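PDB 3IFU: Non-structural protein from Porcine reproductive and respiratory syndrome virus, which is a zinc-binding papain-like cysteine protease, the leader protein Nsp1alpha of the viral polyprotein, and probably suppresses host interferon-beta production. Local coordinates for residues N13-F17 with R27-R32; R100-I105 with K117-V121; Q110-L116 with C174-M180; G125-I131 with A155-N161. One frame throughout, in Å; residues are numbered along the deposited sequence.

Interaction 1: N13-F17 with R27-R32; sequences NARVF and RCLSAR. With ZN (zinc ion), chain C.
Arg32 packs its guanidinium against the buried Ala14 to Val16 part of the 13-17 segment. Its NH2 donates to Ala14 O at 2.6 Å with an N-H...O angle of 153°. The donor lies in the carbonyl plane, while the oxygen is tilted 16° out of the guanidinium plane. Val16 CG2 sits over the centre of one guanidinium face, 3.5 Å from Arg32 CZ. Bends at chi2 and chi3 turn the chain so that the group is presented flat to this methyl. NH2 also donates to Phe50 O, so two carbonyls grip one buried nitrogen. Both segments belong to the N-terminal zinc finger, a four-cysteine site in which Cys28 SG binds the zinc ion at 2.4 Å together with Cys8, Cys10 and Cys25. Leu29, just after this ligand, brings CD2 to 4.0 Å from Phe17 CE2, and the Phe17 ring also meets that of Tyr24. The other side is looser. There the exposed Arg27 lays a guanidinium face on Ala14 CB, 3.6 Å from its CZ, without a hydrogen bond to the 13-17 segment. Asn13 OD1 approaches the edge of that group, but its hydrogen bond goes to Thr11 OG1, to which Arg27 NH2 also bonds weakly.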
# COMPACT_ATOMS: atom_id res chain seq x y z
N ASN A 13 12.52 22.37 6.74
CA ASN A 13 13.72 21.53 6.72
C ASN A 13 13.39 20.08 7.11
O ASN A 13 14.29 19.25 7.26
CB ASN A 13 14.80 22.10 7.65
CG ASN A 13 14.53 21.82 9.11
OD1 ASN A 13 13.47 22.17 9.64
ND2 ASN A 13 15.49 21.20 9.77
N ALA A 14 12.10 19.80 7.27
CA ALA A 14 11.63 18.46 7.60
C ALA A 14 11.66 17.65 6.30
O ALA A 14 11.01 18.03 5.32
CB ALA A 14 10.22 18.52 8.14
N ARG A 15 12.42 16.56 6.28
CA ARG A 15 12.53 15.73 5.08
C ARG A 15 11.22 15.27 4.44
O ARG A 15 10.17 15.18 5.08
CB ARG A 15 13.43 14.53 5.35
CG ARG A 15 14.86 14.92 5.66
CD ARG A 15 15.77 13.72 5.78
NE ARG A 15 17.08 14.09 6.29
CZ ARG A 15 17.33 14.43 7.55
NH1 ARG A 15 18.56 14.74 7.93
NH2 ARG A 15 16.34 14.46 8.43
N VAL A 16 11.32 14.96 3.15
CA VAL A 16 10.18 14.55 2.36
C VAL A 16 10.35 13.18 1.68
O VAL A 16 11.47 12.72 1.46
CB VAL A 16 9.92 15.63 1.27
CG1 VAL A 16 9.09 15.06 0.15
CG2 VAL A 16 9.22 16.83 1.90
N PHE A 17 9.23 12.54 1.38
CA PHE A 17 9.23 11.25 0.68
C PHE A 17 8.11 11.29 -0.34
O PHE A 17 7.21 12.12 -0.25
CB PHE A 17 9.07 10.08 1.67
CG PHE A 17 7.72 10.00 2.35
CD1 PHE A 17 6.65 9.35 1.74
CD2 PHE A 17 7.54 10.51 3.64
CE1 PHE A 17 5.41 9.21 2.40
CE2 PHE A 17 6.32 10.38 4.31
CZ PHE A 17 5.26 9.73 3.69
N ARG A 27 8.01 13.90 8.81
CA ARG A 27 7.64 14.14 10.21
C ARG A 27 6.19 13.88 10.62
O ARG A 27 5.95 13.17 11.59
CB ARG A 27 8.01 15.57 10.61
CG ARG A 27 9.43 15.75 11.08
CD ARG A 27 9.45 16.55 12.38
NE ARG A 27 9.56 17.99 12.21
CZ ARG A 27 10.64 18.62 11.75
NH1 ARG A 27 11.72 17.93 11.40
NH2 ARG A 27 10.65 19.94 11.65
N CYS A 28 5.24 14.48 9.91
CA CYS A 28 3.82 14.35 10.24
C CYS A 28 3.00 13.51 9.28
O CYS A 28 1.80 13.34 9.49
CB CYS A 28 3.18 15.74 10.34
SG CYS A 28 3.08 16.61 8.76
N LEU A 29 3.63 13.00 8.22
CA LEU A 29 2.95 12.16 7.24
C LEU A 29 1.80 12.86 6.51
O LEU A 29 0.91 12.20 5.95
CB LEU A 29 2.43 10.89 7.93
CG LEU A 29 3.49 10.17 8.77
CD1 LEU A 29 2.85 9.11 9.66
CD2 LEU A 29 4.51 9.56 7.83
N SER A 30 1.82 14.19 6.50
CA SER A 30 0.78 14.95 5.81
C SER A 30 1.33 15.43 4.49
O SER A 30 2.54 15.65 4.36
CB SER A 30 0.36 16.15 6.66
OG SER A 30 -0.13 15.73 7.92
N ALA A 31 0.45 15.60 3.50
CA ALA A 31 0.86 16.07 2.18
C ALA A 31 1.65 17.37 2.26
O ALA A 31 1.33 18.24 3.06
CB ALA A 31 -0.37 16.27 1.30
N ARG A 32 2.68 17.49 1.44
CA ARG A 32 3.52 18.69 1.43
C ARG A 32 3.26 19.60 0.24
O ARG A 32 3.33 19.17 -0.91
CB ARG A 32 4.99 18.29 1.45
CG ARG A 32 5.65 18.50 2.79
CD ARG A 32 6.09 19.94 2.96
NE ARG A 32 7.55 20.03 2.99
CZ ARG A 32 8.31 19.50 3.95
NH1 ARG A 32 7.75 18.84 4.96
NH2 ARG A 32 9.62 19.63 3.90
ZN ZN C . 5.16 17.85 8.43

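Interaction 2: R100-I105 with K117-V121; sequences RVAAEI and KTLQV
Leu119 inserts its isobutyl group against helix 94-108, overlapping one flank of the 100-105 segment through both methyls. CD2 lies 3.7 Å from Glu104 CG and 4.1 Å from Val101 CA, whereas CD1 meets the buried Val101 and Ile105, 4.1 Å from Val101 CG1 and 4.4 Å from Ile105 CG1. The Leu119 and Val101 side chains cross at about a right angle; Leu119 and Glu104 instead run past each other in opposite directions. With CG of Leu119 anti to the carbonyl carbon (chi1 -69°) and chi2 at -177°, the branch extends to the helix. Leu119 directly follows helix 113-118, which closes in a Schellman motif: Gln120 has positive phi (46°), and two bonds return into the last turn, among them Gln120 N to Lys117 O at 2.9 Å. The chain thereby changes direction directly after Leu119. Toward solvent the contact changes character. Glu104 bends at chi2, and its carboxylate carbon CD comes 3.8 Å from Thr118 CG2, a methyl contact without a hydrogen bond between the two residues. Thr118 OG1 is directed back to Thr114 O, and Glu104 OE2 makes a long, weak ion pair with Arg107. On the buried side, Val101 also packs on Ile81 and Ala85 of helix 81-87.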
# COMPACT_ATOMS: atom_id res chain seq x y z
N ARG A 100 14.33 7.22 10.75
CA ARG A 100 15.67 6.64 10.60
C ARG A 100 15.95 6.25 9.15
O ARG A 100 17.07 6.39 8.67
CB ARG A 100 15.82 5.40 11.48
CG ARG A 100 15.48 5.63 12.95
CD ARG A 100 16.59 6.34 13.68
NE ARG A 100 17.79 5.51 13.78
CZ ARG A 100 18.93 5.92 14.33
NH1 ARG A 100 19.02 7.14 14.83
NH2 ARG A 100 19.98 5.11 14.37
N VAL A 101 14.92 5.75 8.46
CA VAL A 101 15.04 5.35 7.06
C VAL A 101 15.30 6.54 6.14
O VAL A 101 16.13 6.46 5.23
CB VAL A 101 13.76 4.63 6.60
CG1 VAL A 101 13.78 4.43 5.09
CG2 VAL A 101 13.63 3.31 7.31
N ALA A 102 14.59 7.65 6.36
CA ALA A 102 14.77 8.85 5.55
C ALA A 102 16.18 9.40 5.74
O ALA A 102 16.90 9.65 4.78
CB ALA A 102 13.73 9.90 5.93
N ALA A 103 16.57 9.57 7.01
CA ALA A 103 17.89 10.10 7.35
C ALA A 103 19.01 9.30 6.70
O ALA A 103 19.95 9.88 6.16
CB ALA A 103 18.08 10.11 8.89
N GLU A 104 18.92 7.98 6.76
CA GLU A 104 19.93 7.12 6.16
C GLU A 104 20.03 7.36 4.65
O GLU A 104 21.10 7.66 4.13
CB GLU A 104 19.61 5.64 6.39
CG GLU A 104 20.09 5.08 7.71
CD GLU A 104 21.60 5.13 7.86
OE1 GLU A 104 22.32 5.08 6.84
OE2 GLU A 104 22.07 5.20 9.02
N ILE A 105 18.90 7.22 3.97
CA ILE A 105 18.84 7.39 2.52
C ILE A 105 19.25 8.80 2.08
O ILE A 105 20.07 8.95 1.18
CB ILE A 105 17.42 7.00 2.00
CG1 ILE A 105 17.20 5.49 2.21
CG2 ILE A 105 17.27 7.36 0.54
CD1 ILE A 105 15.85 4.98 1.79
N LYS A 117 21.46 -2.81 3.76
CA LYS A 117 22.02 -3.65 4.82
C LYS A 117 21.98 -2.87 6.13
O LYS A 117 21.62 -3.41 7.17
CB LYS A 117 23.46 -4.05 4.50
CG LYS A 117 23.57 -5.04 3.36
CD LYS A 117 25.02 -5.25 2.92
CE LYS A 117 25.12 -6.27 1.78
NZ LYS A 117 26.51 -6.37 1.24
N THR A 118 22.35 -1.59 6.08
CA THR A 118 22.33 -0.74 7.27
C THR A 118 20.91 -0.67 7.83
O THR A 118 20.70 -0.63 9.05
CB THR A 118 22.82 0.71 6.93
OG1 THR A 118 24.13 0.65 6.35
CG2 THR A 118 22.87 1.57 8.18
N LEU A 119 19.93 -0.68 6.92
CA LEU A 119 18.52 -0.62 7.28
C LEU A 119 17.95 -2.01 7.60
O LEU A 119 16.76 -2.14 7.90
CB LEU A 119 17.71 0.03 6.16
CG LEU A 119 17.95 1.52 5.92
CD1 LEU A 119 17.03 2.00 4.83
CD2 LEU A 119 17.71 2.29 7.21
N GLN A 120 18.80 -3.03 7.51
CA GLN A 120 18.39 -4.40 7.81
C GLN A 120 17.07 -4.77 7.16
O GLN A 120 16.19 -5.36 7.80
CB GLN A 120 18.27 -4.59 9.32
CG GLN A 120 19.58 -4.57 10.04
CD GLN A 120 19.39 -4.35 11.52
OE1 GLN A 120 20.30 -4.57 12.31
NE2 GLN A 120 18.20 -3.88 11.90
N VAL A 121 16.93 -4.40 5.90
CA VAL A 121 15.72 -4.68 5.15
C VAL A 121 15.46 -6.18 5.06
O VAL A 121 14.33 -6.65 5.25
CB VAL A 121 15.82 -4.05 3.75
CG1 VAL A 121 14.89 -4.75 2.77
CG2 VAL A 121 15.46 -2.58 3.85

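Interaction 3: Q110-L116 with C174-M180; sequences QLTPTVL and CPFECAM. With ZN (zinc ion), chain B.
Leu111 and Ala179 exchange two backbone hydrogen bonds, N to O in each direction, both 3.1 Å long. The reciprocal pairing makes this a single antiparallel hydrogen-bonded bridge, and angles of 171° and 167° show both bonds to be nearly straight. Beside it, Thr112 OG1 donates to Glu177 O at 2.8 Å; its hydroxyl stands anti to the backbone N (chi1 -166°), aimed across the gap rather than into a capping bond at the start of helix 113-118. The bridge brings the C-terminus to metal: Met180 OXT binds the zinc ion at 2.1 Å, with Cys70, Cys76 and His146 completing the site. This is consistent with the protease's own C-terminal end staying bound after cleavage from the polyprotein. Around these bonds the packing is mainly apolar. Phe176 has Cys174 SG above one face, toward the rim, and Ala179 CB over the centre of the opposite face, while Leu111 CG approaches its CZ at 4.0 Å. Pro113 CG touches Cys174 SG at 3.6 Å, and Leu116 CD1 lies 3.9 Å from the same sulfur. Leu111 sits between Ile105 of helix 94-108 and Val147 of strand 147-148, with Phe176 and Ala179 of the tail against the same valine.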
# COMPACT_ATOMS: atom_id res chain seq x y z
N GLN A 110 21.32 8.25 -2.25
CA GLN A 110 21.08 7.21 -3.23
C GLN A 110 20.70 5.94 -2.48
O GLN A 110 20.85 5.87 -1.27
CB GLN A 110 22.34 6.97 -4.06
CG GLN A 110 23.59 6.70 -3.22
CD GLN A 110 24.83 6.41 -4.07
OE1 GLN A 110 25.14 7.14 -5.01
NE2 GLN A 110 25.54 5.33 -3.73
N LEU A 111 20.20 4.95 -3.21
CA LEU A 111 19.83 3.68 -2.59
C LEU A 111 20.87 2.67 -3.05
O LEU A 111 21.21 2.60 -4.23
CB LEU A 111 18.43 3.26 -3.04
CG LEU A 111 17.63 2.30 -2.15
CD1 LEU A 111 17.84 2.61 -0.65
CD2 LEU A 111 16.16 2.42 -2.51
N THR A 112 21.39 1.89 -2.11
CA THR A 112 22.42 0.93 -2.45
C THR A 112 22.35 -0.32 -1.57
O THR A 112 21.74 -0.29 -0.50
CB THR A 112 23.79 1.59 -2.30
OG1 THR A 112 24.78 0.78 -2.93
CG2 THR A 112 24.15 1.75 -0.83
N PRO A 113 22.97 -1.43 -2.02
CA PRO A 113 22.93 -2.66 -1.21
C PRO A 113 23.42 -2.40 0.21
O PRO A 113 22.93 -2.99 1.17
CB PRO A 113 23.86 -3.60 -1.97
CG PRO A 113 23.65 -3.20 -3.39
CD PRO A 113 23.65 -1.68 -3.31
N THR A 114 24.39 -1.50 0.33
CA THR A 114 24.95 -1.16 1.62
C THR A 114 23.95 -0.40 2.49
O THR A 114 23.85 -0.66 3.69
CB THR A 114 26.25 -0.33 1.44
OG1 THR A 114 27.29 -1.19 0.96
CG2 THR A 114 26.67 0.31 2.75
N VAL A 115 23.19 0.51 1.89
CA VAL A 115 22.19 1.26 2.64
C VAL A 115 21.03 0.35 3.04
O VAL A 115 20.38 0.58 4.06
CB VAL A 115 21.65 2.46 1.82
CG1 VAL A 115 20.50 3.12 2.56
CG2 VAL A 115 22.75 3.47 1.62
N LEU A 116 20.78 -0.68 2.24
CA LEU A 116 19.71 -1.62 2.57
C LEU A 116 20.16 -2.53 3.71
O LEU A 116 19.35 -2.97 4.53
CB LEU A 116 19.31 -2.44 1.34
CG LEU A 116 18.62 -1.68 0.21
CD1 LEU A 116 18.40 -2.60 -0.98
CD2 LEU A 116 17.30 -1.12 0.70
N CYS A 174 20.59 -7.95 -5.05
CA CYS A 174 20.03 -6.61 -5.09
C CYS A 174 20.01 -6.22 -6.57
O CYS A 174 21.05 -6.22 -7.22
CB CYS A 174 20.90 -5.62 -4.31
SG CYS A 174 20.20 -3.94 -4.20
N PRO A 175 18.83 -5.90 -7.12
CA PRO A 175 18.69 -5.52 -8.53
C PRO A 175 19.63 -4.41 -9.00
O PRO A 175 19.95 -4.32 -10.18
CB PRO A 175 17.23 -5.10 -8.63
CG PRO A 175 16.57 -5.96 -7.60
CD PRO A 175 17.52 -5.86 -6.44
N PHE A 176 20.08 -3.57 -8.08
CA PHE A 176 20.93 -2.44 -8.43
C PHE A 176 22.15 -2.25 -7.54
O PHE A 176 22.26 -2.87 -6.47
CB PHE A 176 20.08 -1.17 -8.40
CG PHE A 176 19.35 -0.98 -7.10
CD1 PHE A 176 20.00 -0.48 -5.98
CD2 PHE A 176 18.01 -1.35 -6.98
CE1 PHE A 176 19.33 -0.36 -4.76
CE2 PHE A 176 17.34 -1.24 -5.77
CZ PHE A 176 18.00 -0.74 -4.66
N GLU A 177 23.04 -1.38 -7.99
CA GLU A 177 24.26 -1.04 -7.26
C GLU A 177 24.08 0.40 -6.79
O GLU A 177 24.53 0.79 -5.72
CB GLU A 177 25.46 -1.12 -8.19
CG GLU A 177 25.84 -2.52 -8.60
CD GLU A 177 26.36 -3.31 -7.42
OE1 GLU A 177 25.54 -3.73 -6.57
OE2 GLU A 177 27.59 -3.49 -7.34
N CYS A 178 23.40 1.18 -7.62
CA CYS A 178 23.15 2.57 -7.31
C CYS A 178 21.88 3.04 -8.00
O CYS A 178 21.88 3.34 -9.19
CB CYS A 178 24.34 3.43 -7.75
SG CYS A 178 24.08 5.19 -7.57
N ALA A 179 20.80 3.09 -7.24
CA ALA A 179 19.53 3.54 -7.77
C ALA A 179 19.44 5.02 -7.40
O ALA A 179 19.51 5.39 -6.23
CB ALA A 179 18.38 2.76 -7.16
N MET A 180 19.31 5.86 -8.42
CA MET A 180 19.21 7.30 -8.23
C MET A 180 18.14 7.78 -9.18
O MET A 180 17.44 8.77 -8.86
CB MET A 180 20.51 8.00 -8.57
CG MET A 180 21.69 7.66 -7.70
SD MET A 180 22.93 8.94 -7.90
CE MET A 180 23.58 8.52 -9.52
OXT MET A 180 18.06 7.15 -10.24
ZN ZN B . 16.14 7.00 -11.01

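Interaction 4: G125-I131 with A155-N161; sequences GCRWYPI and ATHVLTN
Strands 127-130 and 157-160 form an antiparallel pair at one margin of the four-stranded sheet of the papain-like protease domain; the axes of these short segments approach to 4.5 Å and lie 150° from one another in direction. Strand 127-130 is outermost within the chain; strand 157-160 pairs along its other edge with 140-142, where Thr156 and His157 both face Ala142 in a classic beta bulge. Arg127 and Thr160 are a hydrogen-bonded pair, with Arg127 N to Thr160 O at 3.0 Å and the return bond at 2.9 Å. Tyr129 and Val158 form the next such pair: Val158 N to Tyr129 O is well formed, but Tyr129 N to Val158 O is weak, bent to 128°. Past Pro130, Ile131 N donates to Thr156 O. The side chains pack on both faces. On the face of Trp128 and Leu159, a CH-pi contact places Leu159 CB 3.4 Å from the centroid of the six-membered ring of Trp128, 11° off its normal. Leu159 CG stands anti to the backbone N, which carries CD1 to 3.6 Å from Cys126 CB. On the other face, Thr160 CG2 meets Tyr129 CE2 at 3.5 Å, the side chains crossing at about a right angle. A water lying in the Tyr129 ring plane accepts from its OH and donates to Thr160 O, both at 2.9 Å.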
# COMPACT_ATOMS: atom_id res chain seq x y z
N GLY A 125 12.50 -9.05 7.10
CA GLY A 125 11.45 -9.70 6.34
C GLY A 125 11.25 -9.36 4.87
O GLY A 125 10.38 -9.95 4.22
N CYS A 126 12.02 -8.42 4.33
CA CYS A 126 11.86 -8.07 2.92
C CYS A 126 12.68 -8.99 2.03
O CYS A 126 13.79 -9.38 2.38
CB CYS A 126 12.25 -6.61 2.67
SG CYS A 126 11.22 -5.37 3.49
N ARG A 127 12.13 -9.32 0.87
CA ARG A 127 12.79 -10.19 -0.08
C ARG A 127 12.54 -9.63 -1.47
O ARG A 127 11.50 -9.02 -1.70
CB ARG A 127 12.20 -11.60 -0.01
CG ARG A 127 12.34 -12.28 1.36
CD ARG A 127 13.74 -12.87 1.57
NE ARG A 127 13.91 -13.44 2.91
CZ ARG A 127 14.07 -12.72 4.02
NH1 ARG A 127 14.09 -11.40 3.99
NH2 ARG A 127 14.20 -13.34 5.19
N TRP A 128 13.50 -9.80 -2.37
CA TRP A 128 13.34 -9.33 -3.75
C TRP A 128 12.70 -10.47 -4.53
O TRP A 128 12.88 -11.64 -4.19
CB TRP A 128 14.68 -8.98 -4.39
CG TRP A 128 15.26 -7.68 -3.94
CD1 TRP A 128 16.29 -7.50 -3.06
CD2 TRP A 128 14.83 -6.37 -4.33
NE1 TRP A 128 16.52 -6.16 -2.87
CE2 TRP A 128 15.64 -5.44 -3.63
CE3 TRP A 128 13.83 -5.88 -5.19
CZ2 TRP A 128 15.49 -4.05 -3.78
CZ3 TRP A 128 13.68 -4.50 -5.33
CH2 TRP A 128 14.50 -3.60 -4.63
N TYR A 129 11.94 -10.13 -5.57
CA TYR A 129 11.30 -11.15 -6.38
C TYR A 129 11.31 -10.70 -7.82
O TYR A 129 11.16 -9.51 -8.11
CB TYR A 129 9.84 -11.35 -5.96
CG TYR A 129 9.64 -11.92 -4.57
CD1 TYR A 129 9.52 -13.30 -4.38
CD2 TYR A 129 9.57 -11.09 -3.46
CE1 TYR A 129 9.33 -13.83 -3.11
CE2 TYR A 129 9.38 -11.61 -2.18
CZ TYR A 129 9.26 -12.98 -2.01
OH TYR A 129 9.07 -13.49 -0.75
N PRO A 130 11.51 -11.64 -8.76
CA PRO A 130 11.53 -11.30 -10.18
C PRO A 130 10.07 -11.01 -10.52
O PRO A 130 9.21 -11.85 -10.27
CB PRO A 130 12.02 -12.58 -10.85
CG PRO A 130 12.86 -13.22 -9.78
CD PRO A 130 12.03 -13.01 -8.54
N ILE A 131 9.79 -9.84 -11.07
CA ILE A 131 8.41 -9.52 -11.40
C ILE A 131 7.88 -10.49 -12.45
O ILE A 131 8.48 -10.65 -13.51
CB ILE A 131 8.27 -8.07 -11.92
CG1 ILE A 131 8.71 -7.08 -10.84
CG2 ILE A 131 6.83 -7.80 -12.31
CD1 ILE A 131 8.90 -5.66 -11.36
N ALA A 155 10.99 -2.08 -14.86
CA ALA A 155 11.21 -2.74 -13.58
C ALA A 155 11.31 -4.26 -13.76
O ALA A 155 10.55 -4.85 -14.52
CB ALA A 155 10.08 -2.40 -12.61
N THR A 156 12.25 -4.88 -13.05
CA THR A 156 12.45 -6.32 -13.16
C THR A 156 12.29 -7.02 -11.81
O THR A 156 12.11 -8.24 -11.76
CB THR A 156 13.86 -6.65 -13.69
OG1 THR A 156 14.83 -6.30 -12.70
CG2 THR A 156 14.15 -5.85 -14.96
N HIS A 157 12.36 -6.26 -10.73
CA HIS A 157 12.24 -6.85 -9.40
C HIS A 157 11.37 -6.04 -8.45
O HIS A 157 11.22 -4.83 -8.59
CB HIS A 157 13.62 -7.03 -8.79
CG HIS A 157 14.48 -7.99 -9.55
ND1 HIS A 157 14.34 -9.35 -9.45
CD2 HIS A 157 15.44 -7.78 -10.49
CE1 HIS A 157 15.16 -9.94 -10.30
NE2 HIS A 157 15.84 -9.01 -10.94
N VAL A 158 10.78 -6.74 -7.48
CA VAL A 158 9.95 -6.09 -6.48
C VAL A 158 10.36 -6.57 -5.10
O VAL A 158 10.50 -7.76 -4.86
CB VAL A 158 8.46 -6.40 -6.71
CG1 VAL A 158 8.21 -7.89 -6.64
CG2 VAL A 158 7.61 -5.65 -5.69
N LEU A 159 10.58 -5.61 -4.21
CA LEU A 159 10.98 -5.88 -2.84
C LEU A 159 9.73 -5.86 -1.97
O LEU A 159 9.05 -4.83 -1.86
CB LEU A 159 11.97 -4.81 -2.37
CG LEU A 159 12.46 -4.83 -0.92
CD1 LEU A 159 13.30 -6.07 -0.68
CD2 LEU A 159 13.27 -3.57 -0.64
N THR A 160 9.41 -6.99 -1.35
CA THR A 160 8.23 -7.04 -0.50
C THR A 160 8.39 -7.96 0.69
O THR A 160 9.20 -8.89 0.67
CB THR A 160 6.99 -7.47 -1.31
OG1 THR A 160 5.82 -7.39 -0.49
CG2 THR A 160 7.15 -8.90 -1.81
N ASN A 161 7.61 -7.70 1.72
CA ASN A 161 7.64 -8.52 2.92
C ASN A 161 6.47 -9.48 2.89
O ASN A 161 6.22 -10.21 3.84
CB ASN A 161 7.58 -7.65 4.19
CG ASN A 161 6.28 -6.87 4.30
OD1 ASN A 161 6.00 -6.27 5.34
ND2 ASN A 161 5.48 -6.87 3.24
O HOH W 1 8.58 -11.60 1.45

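Overall arrangement
Interaction 1 belongs to the zinc finger and is largely buried; interactions 2, 3 and 4 build the protease part and are only partly so. Interactions 2 and 3 share helix 113-118 and meet through Ile105 on Val115 and a probable hydrogen bond from Val121 N to Leu116 O. Interaction 4 is nested in the loop closed by interaction 3, and Pro175 and Phe176 press on Trp128. The chemistry follows place: an arginine-carbonyl bond beside a four-cysteine zinc in 1, apolar helix packing in 2, a lone bridge leading to a C-terminal zinc ligand in 3, and antiparallel strand pairing in 4. Centres of 1 and 4 lie about 26 Å apart, yet both touch the second subunit.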